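Local structure of ferredoxin (Rhodopseudomonas palustris, 4LTU) at residues I4-D17 and A24-I36. The protein probably carries electrons between redox partners through a bound [2Fe-2S] cluster, as other members of the adrenodoxin/putidaredoxin family do. Numbering follows the deposited sequence.
Sequences ITFIHPDGRSEIVD and AMFAALNHGIDSI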
# COMPACT_ATOMS: atom_id res chain seq x y z
N ILE A 4 3.57 -10.42 1.57
CA ILE A 4 3.42 -9.10 2.13
C ILE A 4 2.67 -9.26 3.41
O ILE A 4 1.67 -9.95 3.47
CB ILE A 4 2.54 -8.16 1.24
CG1 ILE A 4 3.04 -8.07 -0.19
CG2 ILE A 4 2.46 -6.76 1.85
CD1 ILE A 4 1.97 -7.53 -1.12
N THR A 5 3.14 -8.56 4.44
CA THR A 5 2.42 -8.49 5.71
C THR A 5 1.58 -7.20 5.76
O THR A 5 2.12 -6.11 5.60
CB THR A 5 3.43 -8.51 6.87
OG1 THR A 5 4.42 -9.52 6.60
CG2 THR A 5 2.75 -8.79 8.16
N PHE A 6 0.26 -7.34 5.98
CA PHE A 6 -0.62 -6.18 6.16
C PHE A 6 -1.08 -6.06 7.63
O PHE A 6 -1.47 -7.07 8.23
CB PHE A 6 -1.87 -6.27 5.28
CG PHE A 6 -1.67 -5.82 3.85
CD1 PHE A 6 -1.87 -4.49 3.48
CD2 PHE A 6 -1.32 -6.75 2.86
CE1 PHE A 6 -1.71 -4.08 2.14
CE2 PHE A 6 -1.16 -6.35 1.53
CZ PHE A 6 -1.35 -5.01 1.16
N ILE A 7 -1.05 -4.84 8.18
CA ILE A 7 -1.53 -4.60 9.55
C ILE A 7 -2.70 -3.62 9.61
O ILE A 7 -2.60 -2.50 9.12
CB ILE A 7 -0.37 -4.15 10.48
CG1 ILE A 7 0.61 -5.30 10.66
CG2 ILE A 7 -0.91 -3.63 11.84
CD1 ILE A 7 2.03 -4.86 10.66
N HIS A 8 -3.80 -4.07 10.19
CA HIS A 8 -5.02 -3.27 10.36
C HIS A 8 -4.85 -2.25 11.47
O HIS A 8 -3.98 -2.42 12.33
CB HIS A 8 -6.23 -4.18 10.61
CG HIS A 8 -6.56 -5.06 9.44
ND1 HIS A 8 -5.88 -6.23 9.19
CD2 HIS A 8 -7.45 -4.91 8.43
CE1 HIS A 8 -6.34 -6.77 8.07
NE2 HIS A 8 -7.30 -6.00 7.60
N PRO A 9 -5.64 -1.18 11.44
CA PRO A 9 -5.63 -0.18 12.51
C PRO A 9 -5.56 -0.82 13.91
O PRO A 9 -4.86 -0.31 14.80
CB PRO A 9 -6.98 0.55 12.34
CG PRO A 9 -7.63 -0.03 11.13
CD PRO A 9 -6.60 -0.82 10.38
N ASP A 10 -6.28 -1.94 14.08
CA ASP A 10 -6.36 -2.61 15.39
C ASP A 10 -5.09 -3.36 15.78
O ASP A 10 -4.91 -3.68 16.95
CB ASP A 10 -7.62 -3.50 15.52
CG ASP A 10 -7.76 -4.54 14.40
OD1 ASP A 10 -8.85 -5.12 14.31
OD2 ASP A 10 -6.81 -4.80 13.63
N GLY A 11 -4.23 -3.64 14.81
CA GLY A 11 -2.90 -4.20 15.08
C GLY A 11 -2.80 -5.64 14.65
O GLY A 11 -1.76 -6.28 14.81
N ARG A 12 -3.89 -6.17 14.11
CA ARG A 12 -3.89 -7.55 13.71
C ARG A 12 -3.29 -7.69 12.32
O ARG A 12 -3.27 -6.73 11.54
CB ARG A 12 -5.28 -8.16 13.83
CG ARG A 12 -6.21 -7.80 12.71
CD ARG A 12 -7.64 -8.07 13.15
NE ARG A 12 -8.59 -7.32 12.34
CZ ARG A 12 -8.96 -7.67 11.12
NH1 ARG A 12 -8.42 -8.76 10.57
NH2 ARG A 12 -9.85 -6.94 10.46
N SER A 13 -2.76 -8.88 12.03
CA SER A 13 -2.04 -9.07 10.79
C SER A 13 -2.64 -10.11 9.88
O SER A 13 -3.46 -10.98 10.30
CB SER A 13 -0.54 -9.32 11.02
OG SER A 13 -0.31 -10.32 12.01
N GLU A 14 -2.26 -9.97 8.62
CA GLU A 14 -2.67 -10.83 7.54
C GLU A 14 -1.46 -10.98 6.62
O GLU A 14 -0.85 -9.98 6.24
CB GLU A 14 -3.81 -10.20 6.74
CG GLU A 14 -5.11 -10.18 7.46
CD GLU A 14 -6.29 -9.87 6.55
OE1 GLU A 14 -7.17 -9.10 6.98
OE2 GLU A 14 -6.37 -10.44 5.44
N ILE A 15 -1.11 -12.21 6.29
CA ILE A 15 -0.09 -12.43 5.29
C ILE A 15 -0.71 -12.84 3.98
O ILE A 15 -1.47 -13.81 3.90
CB ILE A 15 0.99 -13.40 5.76
CG1 ILE A 15 1.77 -12.75 6.92
CG2 ILE A 15 1.89 -13.81 4.58
CD1 ILE A 15 3.25 -13.02 6.92
N VAL A 16 -0.41 -12.05 2.95
CA VAL A 16 -0.97 -12.29 1.62
C VAL A 16 0.12 -12.67 0.66
O VAL A 16 1.20 -12.07 0.64
CB VAL A 16 -1.79 -11.06 1.08
CG1 VAL A 16 -2.67 -10.43 2.19
CG2 VAL A 16 -0.90 -10.01 0.48
N ASP A 17 -0.15 -13.69 -0.14
CA ASP A 17 0.74 -14.01 -1.24
C ASP A 17 0.69 -12.91 -2.31
O ASP A 17 -0.32 -12.21 -2.48
CB ASP A 17 0.35 -15.36 -1.83
CG ASP A 17 0.26 -16.43 -0.76
OD1 ASP A 17 1.11 -17.34 -0.77
OD2 ASP A 17 -0.64 -16.36 0.11
N ALA A 24 0.79 -4.03 -4.50
CA ALA A 24 0.36 -4.37 -3.14
C ALA A 24 -1.16 -4.35 -3.02
O ALA A 24 -1.74 -5.08 -2.22
CB ALA A 24 1.01 -3.41 -2.12
N MET A 25 -1.78 -3.50 -3.82
CA MET A 25 -3.23 -3.36 -3.84
C MET A 25 -3.87 -4.62 -4.47
O MET A 25 -4.86 -5.17 -3.94
CB MET A 25 -3.62 -2.11 -4.64
CG MET A 25 -5.14 -1.91 -4.75
SD MET A 25 -5.60 -1.18 -6.34
CE MET A 25 -5.13 -2.51 -7.44
N PHE A 26 -3.31 -5.04 -5.59
CA PHE A 26 -3.78 -6.19 -6.30
C PHE A 26 -3.70 -7.38 -5.32
O PHE A 26 -4.70 -8.06 -5.07
CB PHE A 26 -2.93 -6.41 -7.56
CG PHE A 26 -3.27 -7.67 -8.31
CD1 PHE A 26 -4.19 -7.65 -9.36
CD2 PHE A 26 -2.67 -8.89 -7.96
CE1 PHE A 26 -4.51 -8.81 -10.06
CE2 PHE A 26 -2.98 -10.06 -8.64
CZ PHE A 26 -3.91 -10.02 -9.70
N ALA A 27 -2.51 -7.58 -4.76
CA ALA A 27 -2.28 -8.61 -3.76
C ALA A 27 -3.30 -8.57 -2.63
O ALA A 27 -3.88 -9.59 -2.31
CB ALA A 27 -0.84 -8.50 -3.20
N ALA A 28 -3.51 -7.41 -2.03
CA ALA A 28 -4.57 -7.22 -1.03
C ALA A 28 -5.97 -7.70 -1.47
O ALA A 28 -6.62 -8.51 -0.79
CB ALA A 28 -4.64 -5.76 -0.64
N LEU A 29 -6.41 -7.20 -2.62
CA LEU A 29 -7.80 -7.37 -3.07
C LEU A 29 -8.10 -8.79 -3.47
O LEU A 29 -9.24 -9.23 -3.41
CB LEU A 29 -8.08 -6.43 -4.24
CG LEU A 29 -8.02 -4.95 -3.87
CD1 LEU A 29 -8.17 -4.16 -5.15
CD2 LEU A 29 -9.14 -4.64 -2.89
N ASN A 30 -7.06 -9.50 -3.87
CA ASN A 30 -7.16 -10.85 -4.37
C ASN A 30 -6.97 -11.92 -3.27
O ASN A 30 -7.05 -13.13 -3.51
CB ASN A 30 -6.21 -10.99 -5.55
CG ASN A 30 -6.84 -10.44 -6.84
OD1 ASN A 30 -7.78 -11.03 -7.36
ND2 ASN A 30 -6.36 -9.30 -7.32
N HIS A 31 -6.74 -11.44 -2.04
CA HIS A 31 -6.61 -12.32 -0.90
C HIS A 31 -7.31 -11.69 0.28
O HIS A 31 -6.72 -11.58 1.34
CB HIS A 31 -5.12 -12.56 -0.54
CG HIS A 31 -4.28 -13.06 -1.66
ND1 HIS A 31 -3.75 -12.22 -2.62
CD2 HIS A 31 -3.86 -14.31 -1.99
CE1 HIS A 31 -3.03 -12.93 -3.48
NE2 HIS A 31 -3.08 -14.20 -3.12
N GLY A 32 -8.55 -11.22 0.08
CA GLY A 32 -9.45 -10.86 1.18
C GLY A 32 -9.38 -9.57 2.00
O GLY A 32 -10.14 -9.44 2.97
N ILE A 33 -8.50 -8.65 1.62
CA ILE A 33 -8.33 -7.36 2.34
C ILE A 33 -9.21 -6.22 1.79
O ILE A 33 -8.76 -5.36 1.01
CB ILE A 33 -6.82 -6.98 2.50
CG1 ILE A 33 -6.21 -7.78 3.66
CG2 ILE A 33 -6.62 -5.49 2.80
CD1 ILE A 33 -4.75 -8.09 3.53
N ASP A 34 -10.47 -6.23 2.25
CA ASP A 34 -11.54 -5.32 1.80
C ASP A 34 -11.34 -3.83 2.07
O ASP A 34 -11.81 -2.98 1.29
CB ASP A 34 -12.89 -5.79 2.39
CG ASP A 34 -13.46 -7.02 1.68
OD1 ASP A 34 -13.17 -7.21 0.48
OD2 ASP A 34 -14.21 -7.80 2.31
N SER A 35 -10.65 -3.50 3.16
CA SER A 35 -10.50 -2.09 3.56
C SER A 35 -9.90 -1.15 2.50
O SER A 35 -10.14 0.07 2.54
CB SER A 35 -9.66 -2.02 4.82
OG SER A 35 -8.47 -2.75 4.66
N ILE A 36 -9.07 -1.71 1.61
CA ILE A 36 -8.42 -0.94 0.55
C ILE A 36 -9.43 -0.68 -0.55
O ILE A 36 -9.74 -1.57 -1.35
CB ILE A 36 -7.19 -1.68 -0.01
CG1 ILE A 36 -6.01 -1.56 0.97
CG2 ILE A 36 -6.85 -1.19 -1.47
CD1 ILE A 36 -4.74 -2.33 0.55
O HOH W 1 -10.22 -5.67 5.81
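Phe6 and Ile33 meet because each side chain turns anti to its own carbonyl carbon, Phe6 through CG (chi1 -82°) and Ile33 in the same way through CG1. The Phe6 ring thus reaches Ala24 and Ala28 of the helix, while Ile33 CD1 meets it obliquely from the loop after the helix. The two segments are the N-terminal beta hairpin, and the first helix with the loop that follows it, of the beta-grasp fold of [2Fe-2S] ferredoxins. Strands 4-7 and 13-17 pair antiparallel, and helix 24-29 packs across them; its axis makes 74° with that of strand 4-7. The Phe6 ring is held at several points. Its CD2 lies 3.7 Å from Ile33 CD1, and its CZ lies 3.8 Å from Ala28 CB. Ile36 CD1 approaches CE1, while the backbone O of Ala24 sits at the ring edge. Ile36 also places this packing beside the cluster site, its side chain about 4 Å from that of the cluster ligand Cys49. Met25, on the helix, touches the cluster itself. Leu100 of strand 99-101 also packs on Phe6. Val16 CG1 packs 3.4 Å from Ile33 CD1, the side chains crossing at about a right angle. Val16 CG2 faces Ala27 CB, which also receives Ile4 CD1 at 3.6 Å. The Glu14 and Ile33 side chains come from opposite directions, Glu14 OE2 lying 3.2 Å from Ile33 CG1. Just past the helix, the His31 ring has Asp17 O over one face. Replacing His31 by alanine removes the ring, which would probably leave Ala27 O without its side-chain donor and uncover Asp17 O. His31 ND1 donates to Ala27 O, four residues back, at 2.7 Å and fixes the ring's rotation. This bond is nearly straight, 164° at the hydrogen, and His31 ND1 meets a lone pair of Ala27 O in the carbonyl plane.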